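PDB 4OH1: L-iditol 2-dehydrogenase from Clostridium scindens, which probably catalyses the zinc-dependent, NAD+-linked oxidation of L-iditol or related polyols, as a member of the zinc-containing alcohol dehydrogenase family. Local coordinates for residues 70-75 with 332-337. Numbering follows the deposited sequence.
With ZN (zinc ion), chain B.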
loop_
_atom_site.group_PDB
_atom_site.type_symbol
_atom_site.label_atom_id
_atom_site.label_comp_id
_atom_site.label_asym_id
_atom_site.label_seq_id
_atom_site.Cartn_x
_atom_site.Cartn_y
_atom_site.Cartn_z
HETATM N N MSE A 70 1.382 42.847 0.292
HETATM C CA MSE A 70 0.767 41.550 0.079
HETATM C C MSE A 70 0.208 40.976 1.369
HETATM O O MSE A 70 0.892 40.947 2.400
HETATM C CB MSE A 70 1.834 40.653 -0.473
HETATM C CG MSE A 70 1.343 39.380 -1.015
HETATM SE SE MSE A 70 2.905 38.318 -1.494
HETATM C CE MSE A 70 3.645 37.794 0.260
ATOM N N SER A 71 -1.037 40.537 1.326
ATOM C CA SER A 71 -1.632 39.860 2.484
ATOM C C SER A 71 -0.910 38.554 2.708
ATOM O O SER A 71 -0.386 37.977 1.780
ATOM C CB SER A 71 -3.122 39.607 2.271
ATOM O OG SER A 71 -3.301 38.692 1.201
ATOM N N PHE A 72 -0.860 38.082 3.941
ATOM C CA PHE A 72 -0.267 36.788 4.188
ATOM C C PHE A 72 -0.844 36.146 5.435
ATOM O O PHE A 72 -1.644 36.760 6.154
ATOM C CB PHE A 72 1.282 36.872 4.228
ATOM C CG PHE A 72 1.827 37.619 5.422
ATOM C CD1 PHE A 72 1.491 38.942 5.646
ATOM C CD2 PHE A 72 2.705 37.003 6.294
ATOM C CE1 PHE A 72 1.971 39.610 6.738
ATOM C CE2 PHE A 72 3.205 37.681 7.395
ATOM C CZ PHE A 72 2.821 38.978 7.637
ATOM N N GLY A 73 -0.413 34.917 5.688
ATOM C CA GLY A 73 -0.793 34.178 6.898
ATOM C C GLY A 73 -1.674 33.066 6.430
ATOM O O GLY A 73 -2.618 33.300 5.712
ATOM N N HIS A 74 -1.339 31.836 6.787
ATOM C CA HIS A 74 -2.158 30.693 6.393
ATOM C C HIS A 74 -2.339 29.634 7.514
ATOM O O HIS A 74 -2.749 28.501 7.253
ATOM C CB HIS A 74 -1.544 30.080 5.142
ATOM C CG HIS A 74 -0.218 29.484 5.405
ATOM N ND1 HIS A 74 0.918 30.247 5.524
ATOM C CD2 HIS A 74 0.148 28.216 5.687
ATOM C CE1 HIS A 74 1.935 29.476 5.841
ATOM N NE2 HIS A 74 1.495 28.237 5.934
ATOM N N GLU A 75 -2.019 30.003 8.752
ATOM C CA GLU A 75 -2.121 29.120 9.869
ATOM C C GLU A 75 -2.967 29.818 10.904
ATOM O O GLU A 75 -2.511 30.787 11.504
ATOM C CB GLU A 75 -0.745 28.810 10.428
ATOM C CG GLU A 75 0.241 28.246 9.400
ATOM C CD GLU A 75 1.622 27.824 10.013
ATOM O OE1 GLU A 75 1.925 28.077 11.205
ATOM O OE2 GLU A 75 2.396 27.184 9.292
ATOM N N GLN A 332 7.038 42.961 17.730
ATOM C CA GLN A 332 7.938 42.086 18.498
ATOM C C GLN A 332 7.879 40.650 18.011
ATOM O O GLN A 332 8.873 39.941 18.070
ATOM C CB GLN A 332 7.615 42.083 19.971
ATOM C CG GLN A 332 8.125 43.288 20.704
ATOM C CD GLN A 332 7.158 43.731 21.784
ATOM O OE1 GLN A 332 6.111 44.332 21.488
ATOM N NE2 GLN A 332 7.481 43.404 23.039
ATOM N N ALA A 333 6.709 40.220 17.549
ATOM C CA ALA A 333 6.565 38.875 17.072
ATOM C C ALA A 333 7.434 38.647 15.890
ATOM O O ALA A 333 8.057 37.587 15.749
ATOM C CB ALA A 333 5.122 38.563 16.710
ATOM N N PHE A 334 7.446 39.604 14.989
ATOM C CA PHE A 334 8.284 39.451 13.819
ATOM C C PHE A 334 9.787 39.627 14.177
ATOM O O PHE A 334 10.631 38.951 13.590
ATOM C CB PHE A 334 7.748 40.302 12.660
ATOM C CG PHE A 334 6.575 39.662 12.014
ATOM C CD1 PHE A 334 6.757 38.677 11.070
ATOM C CD2 PHE A 334 5.316 39.933 12.439
ATOM C CE1 PHE A 334 5.707 38.009 10.523
ATOM C CE2 PHE A 334 4.232 39.270 11.902
ATOM C CZ PHE A 334 4.426 38.299 10.942
ATOM N N GLU A 335 10.129 40.450 15.166
ATOM C CA GLU A 335 11.527 40.435 15.640
ATOM C C GLU A 335 11.886 39.022 16.126
ATOM O O GLU A 335 12.917 38.466 15.735
ATOM C CB GLU A 335 11.769 41.428 16.755
ATOM C CG GLU A 335 11.710 42.872 16.344
ATOM C CD GLU A 335 11.774 43.820 17.581
ATOM O OE1 GLU A 335 12.362 43.396 18.614
ATOM O OE2 GLU A 335 11.226 44.965 17.537
ATOM N N ASP A 336 11.014 38.428 16.941
ATOM C CA ASP A 336 11.242 37.066 17.434
ATOM C C ASP A 336 11.372 36.089 16.298
ATOM O O ASP A 336 12.244 35.266 16.307
ATOM C CB ASP A 336 10.146 36.636 18.381
ATOM C CG ASP A 336 10.230 37.332 19.688
ATOM O OD1 ASP A 336 11.212 38.053 19.879
ATOM O OD2 ASP A 336 9.323 37.204 20.527
ATOM N N LEU A 337 10.544 36.217 15.287
ATOM C CA LEU A 337 10.656 35.375 14.125
ATOM C C LEU A 337 12.032 35.494 13.481
ATOM O O LEU A 337 12.687 34.478 13.214
ATOM C CB LEU A 337 9.619 35.767 13.096
ATOM C CG LEU A 337 9.640 34.874 11.860
ATOM C CD1 LEU A 337 9.068 33.523 12.222
ATOM C CD2 LEU A 337 8.859 35.477 10.721
HETATM ZN ZN ZN B . 2.239 26.421 7.376
HETATM O O HOH W 1 3.851 24.669 7.594
HETATM O O HOH W 2 2.522 25.488 5.196
#
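Phe334, from helix 330-338, and Phe72, from the loop that follows strand 70-71, reach for each other from opposite directions and make the whole contact between residues 70-75 and 332-337, an example of two distant parts of a chain joined by a single aromatic pair. Ala333 comes first and turns its methyl to Ile347 of strand 344-348. Next, Phe334 points toward the loop; with CG anti to the carbonyl carbon (chi1 -78°), its ring extends away from the helix, and its CZ lies 3.7 Å from CZ of Phe72. The CZ of Phe334 comes in at the edge of the Phe72 ring, near its plane. The ring planes are inclined at 57° with centroids 5.9 Å apart, an oblique apolar contact between two buried rings. Phe130 meets the Phe72 ring as well, and Leu5 and Val7 of strand 2-9 touch it, so the pair belongs to a larger hydrophobic cluster. Asp336, farther along, hydrogen-bonds through OD2 to His325, while Leu337 packs on Ile45 and Thr50.

Just past Phe72 the loop becomes a metal site. Gly73 turns the chain with a positive phi (111°), and after it His74 binds zinc through NE2 at 2.4 Å and Glu75 through OE2 at 2.1 Å. The CG of Glu75 lies 3.6 Å above one face of the His74 imidazole, offset toward its rim, while OE1 forms a salt bridge with Lys344. Two waters, Glu157 and Cys46, the last modified to cysteinesulfonic acid, complete the zinc site. The aromatic pair thus joins helix 330-338, which packs on strand 344-348, to the Gly-His-Glu segment of the GroES-like domain; both adjoin one mixed sheet, and the segment carries the catalytic-type zinc site of the zinc-containing alcohol dehydrogenase fold.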